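Local atomic coordinates of alpha-L-rhamnosidase (PDB entry 4XHC), a protein that probably hydrolyses alpha-L-rhamnosides, releasing terminal L-rhamnose, as a two-domain glycoside hydrolase of family GH78. Residues D242-A254 / F300-L312. Residues are numbered along the deposited sequence; the frame is centred on the assembly and turned at random.
Sequences DRRLWLGDLRLQA and FLFDYSLFFVDVL. With RAM (alpha-L-rhamnopyranose), chain C.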
ATOM      1  N   ASP A 242      15.788  -6.499  13.546  1.00 50.52           N
ATOM      2  CA  ASP A 242      15.487  -5.061  13.574  1.00 52.40           C
ATOM      3  C   ASP A 242      16.200  -4.270  12.485  1.00 50.92           C
ATOM      4  O   ASP A 242      16.118  -3.042  12.483  1.00 50.53           O
ATOM      5  CB  ASP A 242      15.987  -4.429  14.885  1.00 55.22           C
ATOM      6  CG  ASP A 242      15.485  -5.130  16.122  1.00 55.68           C
ATOM      7  OD1 ASP A 242      14.276  -5.035  16.414  1.00 54.15           O
ATOM      8  OD2 ASP A 242      16.313  -5.748  16.831  1.00 58.85           O
ATOM      9  N   ARG A 243      16.935  -4.949  11.607  1.00 49.50           N
ATOM     10  CA  ARG A 243      17.725  -4.286  10.547  1.00 50.42           C
ATOM     11  C   ARG A 243      18.716  -3.262  11.090  1.00 51.46           C
ATOM     12  O   ARG A 243      18.905  -2.207  10.494  1.00 51.52           O
ATOM     13  CB  ARG A 243      16.814  -3.583   9.543  1.00 49.18           C
ATOM     14  CG  ARG A 243      15.605  -4.393   9.151  1.00 48.90           C
ATOM     15  CD  ARG A 243      14.786  -3.678   8.102  1.00 49.59           C
ATOM     16  NE  ARG A 243      13.651  -4.500   7.692  1.00 49.88           N
ATOM     17  CZ  ARG A 243      12.997  -4.359   6.548  1.00 49.43           C
ATOM     18  NH1 ARG A 243      13.349  -3.413   5.694  1.00 51.04           N
ATOM     19  NH2 ARG A 243      11.997  -5.178   6.250  1.00 49.21           N
ATOM     20  N   ARG A 244      19.364  -3.592  12.202  1.00 51.47           N
ATOM     21  CA  ARG A 244      20.073  -2.596  12.975  1.00 52.21           C
ATOM     22  C   ARG A 244      21.318  -3.145  13.644  1.00 52.05           C
ATOM     23  O   ARG A 244      21.368  -4.309  14.046  1.00 52.01           O
ATOM     24  CB  ARG A 244      19.120  -2.063  14.043  1.00 54.48           C
ATOM     25  CG  ARG A 244      19.582  -0.782  14.685  1.00 56.41           C
ATOM     26  CD  ARG A 244      18.419   0.085  15.134  1.00 57.37           C
ATOM     27  NE  ARG A 244      17.895  -0.272  16.450  1.00 56.73           N
ATOM     28  CZ  ARG A 244      16.643  -0.639  16.706  1.00 59.25           C
ATOM     29  NH1 ARG A 244      15.730  -0.731  15.735  1.00 62.88           N
ATOM     30  NH2 ARG A 244      16.297  -0.923  17.950  1.00 58.26           N
ATOM     31  N   LEU A 245      22.312  -2.278  13.789  1.00 53.28           N
ATOM     32  CA  LEU A 245      23.579  -2.615  14.440  1.00 52.76           C
ATOM     33  C   LEU A 245      23.476  -2.592  15.965  1.00 50.92           C
ATOM     34  O   LEU A 245      23.258  -1.534  16.547  1.00 50.91           O
ATOM     35  CB  LEU A 245      24.645  -1.611  13.990  1.00 56.12           C
ATOM     36  CG  LEU A 245      26.055  -1.714  14.571  1.00 58.63           C
ATOM     37  CD1 LEU A 245      26.709  -3.043  14.212  1.00 58.80           C
ATOM     38  CD2 LEU A 245      26.903  -0.548  14.077  1.00 60.51           C
ATOM     39  N   TRP A 246      23.633  -3.754  16.603  1.00 50.24           N
ATOM     40  CA  TRP A 246      23.700  -3.868  18.078  1.00 49.67           C
ATOM     41  C   TRP A 246      25.076  -4.383  18.501  1.00 49.71           C
ATOM     42  O   TRP A 246      25.692  -5.186  17.800  1.00 50.10           O
ATOM     43  CB  TRP A 246      22.649  -4.848  18.615  1.00 48.34           C
ATOM     44  CG  TRP A 246      21.214  -4.397  18.570  1.00 48.02           C
ATOM     45  CD1 TRP A 246      20.397  -4.381  17.481  1.00 49.59           C
ATOM     46  CD2 TRP A 246      20.411  -3.968  19.672  1.00 46.93           C
ATOM     47  NE1 TRP A 246      19.143  -3.943  17.832  1.00 48.85           N
ATOM     48  CE2 TRP A 246      19.124  -3.687  19.173  1.00 47.40           C
ATOM     49  CE3 TRP A 246      20.654  -3.785  21.033  1.00 47.40           C
ATOM     50  CZ2 TRP A 246      18.081  -3.230  19.985  1.00 47.23           C
ATOM     51  CZ3 TRP A 246      19.615  -3.321  21.842  1.00 47.37           C
ATOM     52  CH2 TRP A 246      18.348  -3.055  21.314  1.00 47.23           C
ATOM     53  N   LEU A 247      25.544  -3.968  19.670  1.00 49.68           N
ATOM     54  CA  LEU A 247      26.923  -4.269  20.065  1.00 49.74           C
ATOM     55  C   LEU A 247      27.150  -5.739  20.436  1.00 47.26           C
ATOM     56  O   LEU A 247      28.168  -6.311  20.086  1.00 46.88           O
ATOM     57  CB  LEU A 247      27.384  -3.355  21.202  1.00 51.28           C
ATOM     58  CG  LEU A 247      28.684  -2.620  20.860  1.00 53.04           C
ATOM     59  CD1 LEU A 247      28.859  -1.380  21.725  1.00 54.24           C
ATOM     60  CD2 LEU A 247      29.884  -3.548  20.972  1.00 52.72           C
ATOM     61  N   GLY A 248      26.208  -6.351  21.138  1.00 45.97           N
ATOM     62  CA  GLY A 248      26.333  -7.760  21.500  1.00 45.97           C
ATOM     63  C   GLY A 248      26.389  -8.631  20.262  1.00 46.76           C
ATOM     64  O   GLY A 248      27.195  -9.573  20.183  1.00 46.01           O
ATOM     65  N   ASP A 249      25.527  -8.305  19.294  1.00 47.47           N
ATOM     66  CA  ASP A 249      25.443  -9.042  18.036  1.00 48.45           C
ATOM     67  C   ASP A 249      26.729  -8.860  17.223  1.00 50.23           C
ATOM     68  O   ASP A 249      27.326  -9.830  16.756  1.00 50.00           O
ATOM     69  CB  ASP A 249      24.217  -8.591  17.230  1.00 48.65           C
ATOM     70  CG  ASP A 249      22.904  -8.849  17.963  1.00 48.81           C
ATOM     71  OD1 ASP A 249      22.700  -8.255  19.039  1.00 47.86           O
ATOM     72  OD2 ASP A 249      22.069  -9.640  17.462  1.00 49.76           O
ATOM     73  N   LEU A 250      27.153  -7.607  17.083  1.00 51.88           N
ATOM     74  CA  LEU A 250      28.414  -7.258  16.423  1.00 52.39           C
ATOM     75  C   LEU A 250      29.582  -8.094  16.929  1.00 51.83           C
ATOM     76  O   LEU A 250      30.395  -8.568  16.140  1.00 54.19           O
ATOM     77  CB  LEU A 250      28.726  -5.769  16.633  1.00 53.18           C
ATOM     78  CG  LEU A 250      30.075  -5.254  16.126  1.00 54.68           C
ATOM     79  CD1 LEU A 250      30.236  -5.533  14.642  1.00 55.18           C
ATOM     80  CD2 LEU A 250      30.219  -3.767  16.399  1.00 56.53           C
ATOM     81  N   ARG A 251      29.677  -8.259  18.242  1.00 49.55           N
ATOM     82  CA  ARG A 251      30.796  -8.990  18.831  1.00 50.29           C
ATOM     83  C   ARG A 251      30.925 -10.389  18.264  1.00 50.17           C
ATOM     84  O   ARG A 251      32.021 -10.836  17.960  1.00 51.17           O
ATOM     85  CB  ARG A 251      30.662  -9.078  20.348  1.00 49.11           C
ATOM     86  CG  ARG A 251      31.859  -9.747  21.000  1.00 50.53           C
ATOM     87  CD  ARG A 251      31.929  -9.502  22.497  1.00 50.12           C
ATOM     88  NE  ARG A 251      31.178 -10.517  23.213  1.00 48.60           N
ATOM     89  CZ  ARG A 251      31.703 -11.535  23.880  1.00 49.31           C
ATOM     90  NH1 ARG A 251      33.009 -11.719  23.984  1.00 52.20           N
ATOM     91  NH2 ARG A 251      30.897 -12.376  24.473  1.00 49.44           N
ATOM     92  N   LEU A 252      29.798 -11.072  18.127  1.00 51.79           N
ATOM     93  CA  LEU A 252      29.787 -12.438  17.612  1.00 52.79           C
ATOM     94  C   LEU A 252      29.945 -12.469  16.098  1.00 53.42           C
ATOM     95  O   LEU A 252      30.669 -13.307  15.560  1.00 54.23           O
ATOM     96  CB  LEU A 252      28.515 -13.166  18.045  1.00 52.65           C
ATOM     97  CG  LEU A 252      28.640 -13.968  19.345  1.00 53.64           C
ATOM     98  CD1 LEU A 252      29.378 -13.210  20.437  1.00 55.28           C
ATOM     99  CD2 LEU A 252      27.267 -14.382  19.830  1.00 52.98           C
ATOM    100  N   GLN A 253      29.286 -11.543  15.416  1.00 52.25           N
ATOM    101  CA  GLN A 253      29.393 -11.472  13.970  1.00 53.90           C
ATOM    102  C   GLN A 253      30.823 -11.229  13.518  1.00 53.98           C
ATOM    103  O   GLN A 253      31.266 -11.808  12.532  1.00 53.65           O
ATOM    104  CB  GLN A 253      28.467 -10.392  13.410  1.00 55.74           C
ATOM    105  CG  GLN A 253      26.999 -10.724  13.596  1.00 56.86           C
ATOM    106  CD  GLN A 253      26.074  -9.812  12.818  1.00 57.78           C
ATOM    107  OE1 GLN A 253      26.277  -9.573  11.635  1.00 59.29           O
ATOM    108  NE2 GLN A 253      25.024  -9.336  13.473  1.00 57.77           N
ATOM    109  N   ALA A 254      31.549 -10.383  14.243  1.00 54.27           N
ATOM    110  CA  ALA A 254      32.944 -10.095  13.897  1.00 55.18           C
ATOM    111  C   ALA A 254      33.826 -11.340  13.957  1.00 54.63           C
ATOM    112  O   ALA A 254      34.735 -11.493  13.154  1.00 56.24           O
ATOM    113  CB  ALA A 254      33.507  -8.995  14.789  1.00 54.69           C
ATOM    114  N   PHE A 300      20.737   1.859  26.926  1.00 49.23           N
ATOM    115  CA  PHE A 300      22.085   1.622  27.437  1.00 47.93           C
ATOM    116  C   PHE A 300      22.114   0.361  28.267  1.00 46.37           C
ATOM    117  O   PHE A 300      21.348   0.232  29.202  1.00 45.19           O
ATOM    118  CB  PHE A 300      22.559   2.835  28.235  1.00 48.20           C
ATOM    119  CG  PHE A 300      22.621   4.084  27.410  1.00 49.47           C
ATOM    120  CD1 PHE A 300      23.728   4.342  26.603  1.00 49.29           C
ATOM    121  CD2 PHE A 300      21.555   4.978  27.394  1.00 49.71           C
ATOM    122  CE1 PHE A 300      23.781   5.483  25.818  1.00 50.15           C
ATOM    123  CE2 PHE A 300      21.607   6.122  26.615  1.00 51.08           C
ATOM    124  CZ  PHE A 300      22.716   6.373  25.821  1.00 51.01           C
ATOM    125  N   LEU A 301      23.014  -0.554  27.902  1.00 46.30           N
ATOM    126  CA  LEU A 301      23.153  -1.848  28.554  1.00 45.85           C
ATOM    127  C   LEU A 301      24.568  -2.065  29.114  1.00 46.51           C
ATOM    128  O   LEU A 301      25.570  -1.879  28.431  1.00 49.45           O
ATOM    129  CB  LEU A 301      22.791  -2.960  27.573  1.00 44.82           C
ATOM    130  CG  LEU A 301      21.303  -3.069  27.199  1.00 45.04           C
ATOM    131  CD1 LEU A 301      21.117  -3.917  25.954  1.00 44.03           C
ATOM    132  CD2 LEU A 301      20.464  -3.633  28.343  1.00 46.30           C
ATOM    133  N   PHE A 302      24.636  -2.460  30.377  1.00 47.44           N
ATOM    134  CA  PHE A 302      25.897  -2.700  31.071  1.00 46.47           C
ATOM    135  C   PHE A 302      26.824  -3.605  30.264  1.00 46.41           C
ATOM    136  O   PHE A 302      27.998  -3.279  30.081  1.00 47.37           O
ATOM    137  CB  PHE A 302      25.586  -3.319  32.426  1.00 45.91           C
ATOM    138  CG  PHE A 302      26.789  -3.563  33.307  1.00 47.40           C
ATOM    139  CD1 PHE A 302      27.316  -2.547  34.099  1.00 47.73           C
ATOM    140  CD2 PHE A 302      27.341  -4.836  33.404  1.00 46.92           C
ATOM    141  CE1 PHE A 302      28.386  -2.785  34.945  1.00 48.53           C
ATOM    142  CE2 PHE A 302      28.417  -5.075  34.235  1.00 47.94           C
ATOM    143  CZ  PHE A 302      28.940  -4.049  35.009  1.00 49.13           C
ATOM    144  N   ASP A 303      26.294  -4.722  29.767  1.00 45.80           N
ATOM    145  CA  ASP A 303      27.124  -5.726  29.090  1.00 46.38           C
ATOM    146  C   ASP A 303      27.547  -5.299  27.690  1.00 46.38           C
ATOM    147  O   ASP A 303      28.719  -5.429  27.329  1.00 46.28           O
ATOM    148  CB  ASP A 303      26.485  -7.140  29.082  1.00 46.91           C
ATOM    149  CG  ASP A 303      25.071  -7.186  28.492  1.00 48.15           C
ATOM    150  OD1 ASP A 303      24.349  -6.161  28.494  1.00 48.93           O
ATOM    151  OD2 ASP A 303      24.653  -8.293  28.077  1.00 48.42           O
ATOM    152  N   TYR A 304      26.604  -4.769  26.918  1.00 46.19           N
ATOM    153  CA  TYR A 304      26.895  -4.300  25.563  1.00 45.59           C
ATOM    154  C   TYR A 304      27.918  -3.163  25.540  1.00 47.46           C
ATOM    155  O   TYR A 304      28.753  -3.095  24.636  1.00 50.19           O
ATOM    156  CB  TYR A 304      25.604  -3.871  24.856  1.00 45.27           C
ATOM    157  CG  TYR A 304      24.785  -5.017  24.303  1.00 43.72           C
ATOM    158  CD1 TYR A 304      24.870  -6.293  24.852  1.00 42.69           C
ATOM    159  CD2 TYR A 304      23.904  -4.818  23.252  1.00 42.84           C
ATOM    160  CE1 TYR A 304      24.130  -7.335  24.349  1.00 42.67           C
ATOM    161  CE2 TYR A 304      23.149  -5.862  22.758  1.00 42.21           C
ATOM    162  CZ  TYR A 304      23.268  -7.113  23.315  1.00 41.70           C
ATOM    163  OH  TYR A 304      22.538  -8.170  22.836  1.00 42.64           O
ATOM    164  N   SER A 305      27.862  -2.282  26.532  1.00 47.19           N
ATOM    165  CA  SER A 305      28.874  -1.235  26.671  1.00 49.09           C
ATOM    166  C   SER A 305      30.265  -1.839  26.869  1.00 47.86           C
ATOM    167  O   SER A 305      31.197  -1.506  26.152  1.00 46.51           O
ATOM    168  CB  SER A 305      28.537  -0.290  27.833  1.00 49.89           C
ATOM    169  OG  SER A 305      29.696   0.387  28.279  1.00 50.26           O
ATOM    170  N   LEU A 306      30.383  -2.743  27.834  1.00 47.48           N
ATOM    171  CA  LEU A 306      31.652  -3.418  28.094  1.00 47.60           C
ATOM    172  C   LEU A 306      32.164  -4.226  26.903  1.00 47.07           C
ATOM    173  O   LEU A 306      33.367  -4.410  26.762  1.00 48.45           O
ATOM    174  CB  LEU A 306      31.531  -4.341  29.302  1.00 47.56           C
ATOM    175  CG  LEU A 306      31.513  -3.630  30.649  1.00 50.02           C
ATOM    176  CD1 LEU A 306      30.882  -4.512  31.714  1.00 50.43           C
ATOM    177  CD2 LEU A 306      32.918  -3.202  31.053  1.00 51.77           C
ATOM    178  N   PHE A 307      31.259  -4.713  26.055  1.00 46.13           N
ATOM    179  CA  PHE A 307      31.659  -5.510  24.903  1.00 46.40           C
ATOM    180  C   PHE A 307      32.401  -4.690  23.858  1.00 46.59           C
ATOM    181  O   PHE A 307      33.106  -5.258  23.027  1.00 47.29           O
ATOM    182  CB  PHE A 307      30.466  -6.218  24.244  1.00 46.65           C
ATOM    183  CG  PHE A 307      29.883  -7.356  25.051  1.00 45.99           C
ATOM    184  CD1 PHE A 307      30.676  -8.165  25.847  1.00 46.75           C
ATOM    185  CD2 PHE A 307      28.530  -7.644  24.963  1.00 46.79           C
ATOM    186  CE1 PHE A 307      30.120  -9.207  26.572  1.00 47.85           C
ATOM    187  CE2 PHE A 307      27.969  -8.692  25.675  1.00 46.48           C
ATOM    188  CZ  PHE A 307      28.765  -9.473  26.485  1.00 46.67           C
ATOM    189  N   PHE A 308      32.269  -3.371  23.906  1.00 46.20           N
ATOM    190  CA  PHE A 308      33.102  -2.519  23.072  1.00 49.33           C
ATOM    191  C   PHE A 308      34.580  -2.878  23.253  1.00 52.34           C
ATOM    192  O   PHE A 308      35.347  -2.917  22.283  1.00 55.09           O
ATOM    193  CB  PHE A 308      32.884  -1.044  23.405  1.00 50.18           C
ATOM    194  CG  PHE A 308      33.558  -0.103  22.448  1.00 51.45           C
ATOM    195  CD1 PHE A 308      32.908   0.316  21.295  1.00 51.77           C
ATOM    196  CD2 PHE A 308      34.850   0.352  22.689  1.00 52.27           C
ATOM    197  CE1 PHE A 308      33.532   1.178  20.407  1.00 53.03           C
ATOM    198  CE2 PHE A 308      35.477   1.212  21.804  1.00 53.20           C
ATOM    199  CZ  PHE A 308      34.817   1.627  20.664  1.00 53.51           C
ATOM    200  N   VAL A 309      34.973  -3.166  24.489  1.00 52.64           N
ATOM    201  CA  VAL A 309      36.355  -3.515  24.775  1.00 55.56           C
ATOM    202  C   VAL A 309      36.741  -4.804  24.068  1.00 56.58           C
ATOM    203  O   VAL A 309      37.815  -4.872  23.453  1.00 58.01           O
ATOM    204  CB  VAL A 309      36.613  -3.701  26.282  1.00 56.10           C
ATOM    205  CG1 VAL A 309      38.065  -4.092  26.534  1.00 57.02           C
ATOM    206  CG2 VAL A 309      36.257  -2.436  27.046  1.00 57.42           C
ATOM    207  N   ASP A 310      35.888  -5.827  24.161  1.00 54.45           N
ATOM    208  CA  ASP A 310      36.248  -7.128  23.595  1.00 55.92           C
ATOM    209  C   ASP A 310      36.245  -7.082  22.062  1.00 57.19           C
ATOM    210  O   ASP A 310      37.093  -7.712  21.424  1.00 59.47           O
ATOM    211  CB  ASP A 310      35.357  -8.258  24.132  1.00 54.43           C
ATOM    212  CG  ASP A 310      35.919  -9.666  23.819  1.00 55.29           C
ATOM    213  OD1 ASP A 310      37.136  -9.929  23.995  1.00 55.89           O
ATOM    214  OD2 ASP A 310      35.126 -10.521  23.386  1.00 52.54           O
ATOM    215  N   VAL A 311      35.327  -6.318  21.472  1.00 55.38           N
ATOM    216  CA  VAL A 311      35.321  -6.158  20.016  1.00 55.72           C
ATOM    217  C   VAL A 311      36.605  -5.477  19.539  1.00 56.44           C
ATOM    218  O   VAL A 311      37.186  -5.892  18.539  1.00 57.97           O
ATOM    219  CB  VAL A 311      34.097  -5.363  19.505  1.00 54.68           C
ATOM    220  CG1 VAL A 311      34.186  -5.173  17.996  1.00 55.50           C
ATOM    221  CG2 VAL A 311      32.806  -6.085  19.865  1.00 53.04           C
ATOM    222  N   LEU A 312      37.030  -4.432  20.247  1.00 55.55           N
ATOM    223  CA  LEU A 312      38.261  -3.724  19.894  1.00 57.00           C
ATOM    224  C   LEU A 312      39.473  -4.637  20.029  1.00 57.62           C
ATOM    225  O   LEU A 312      40.349  -4.641  19.164  1.00 60.57           O
ATOM    226  CB  LEU A 312      38.448  -2.478  20.760  1.00 57.13           C
ATOM    227  CG  LEU A 312      39.589  -1.525  20.379  1.00 59.36           C
ATOM    228  CD1 LEU A 312      39.460  -1.023  18.954  1.00 61.13           C
ATOM    229  CD2 LEU A 312      39.639  -0.342  21.334  1.00 60.06           C
TER
HETATM  230  C1  RAM C 900      16.739  -7.673  20.585  1.00 42.92           C
HETATM  231  C2  RAM C 900      17.454  -8.426  19.480  1.00 43.00           C
HETATM  232  C3  RAM C 900      18.922  -8.044  19.434  1.00 44.08           C
HETATM  233  C4  RAM C 900      19.462  -7.958  20.851  1.00 44.03           C
HETATM  234  C5  RAM C 900      18.800  -6.784  21.554  1.00 45.45           C
HETATM  235  C6  RAM C 900      18.632  -6.993  23.037  1.00 47.24           C
HETATM  236  O1  RAM C 900      15.516  -7.272  20.106  1.00 43.00           O
HETATM  237  O2  RAM C 900      17.347  -9.804  19.798  1.00 43.68           O
HETATM  238  O3  RAM C 900      19.673  -9.005  18.689  1.00 46.08           O
HETATM  239  O4  RAM C 900      20.862  -7.753  20.836  1.00 43.03           O
HETATM  240  O5  RAM C 900      17.493  -6.537  20.991  1.00 45.97           O
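Gly248 on helix 247-254 and Tyr304 on helix 302-312 bring the two backbones within 5.4 Å, CA to CA, and the helices run in the same general direction, their axes 8.9 Å apart at closest and crossing at 30°. With no side chain on Gly248, the Tyr304 ring lies directly on the helix backbone, Gly248 N over its centre and Gly248 CA 3.7 Å from the ring centroid in a CH-pi contact. Leu301 CD1 covers the opposite face towards its rim. Beside this pair, Leu247 is a knob in a hole formed by Tyr304, Phe307, Phe308 and Val311; its CD2 reaches Val311 CG2 at 4.0 Å. These helices belong to the six-hairpin glycosidase domain, an (alpha/alpha)6 barrel in GH78 enzymes, and residues at their N-terminal ends, Trp246, Asp249 and Tyr304, line the rhamnose pocket. Trp246, the N-cap residue of its helix, lays one indole face on the sugar, with CZ2 3.5 Å from RAM O5, while its CE3 touches Tyr304 CE2. Two residues grip the sugar's O4: Tyr304 OH donates to it over 2.6 Å, and O4 in turn donates to Asp249 OD1, whose other oxygen, OD2, accepts from O3. Glu506, Tyr518, His528 and Trp361 hydrogen-bond the same sugar. Farther along the helices, Arg251 leaves its helix with CG anti to the backbone N, then turns at chi3, laying the guanidinium nearly flat on Phe307, planes 12° apart and the cation off-centre. Asp303 O, from the preceding turn of the same helix as Phe307, sits over the rim of the opposite face. Within its own plane the guanidinium points NH1 at Asp310 OD2, a buried salt bridge of 2.5 Å made on the anti side and 32° out of the carboxylate plane, while Val311 CG2 packs against Arg251 CB.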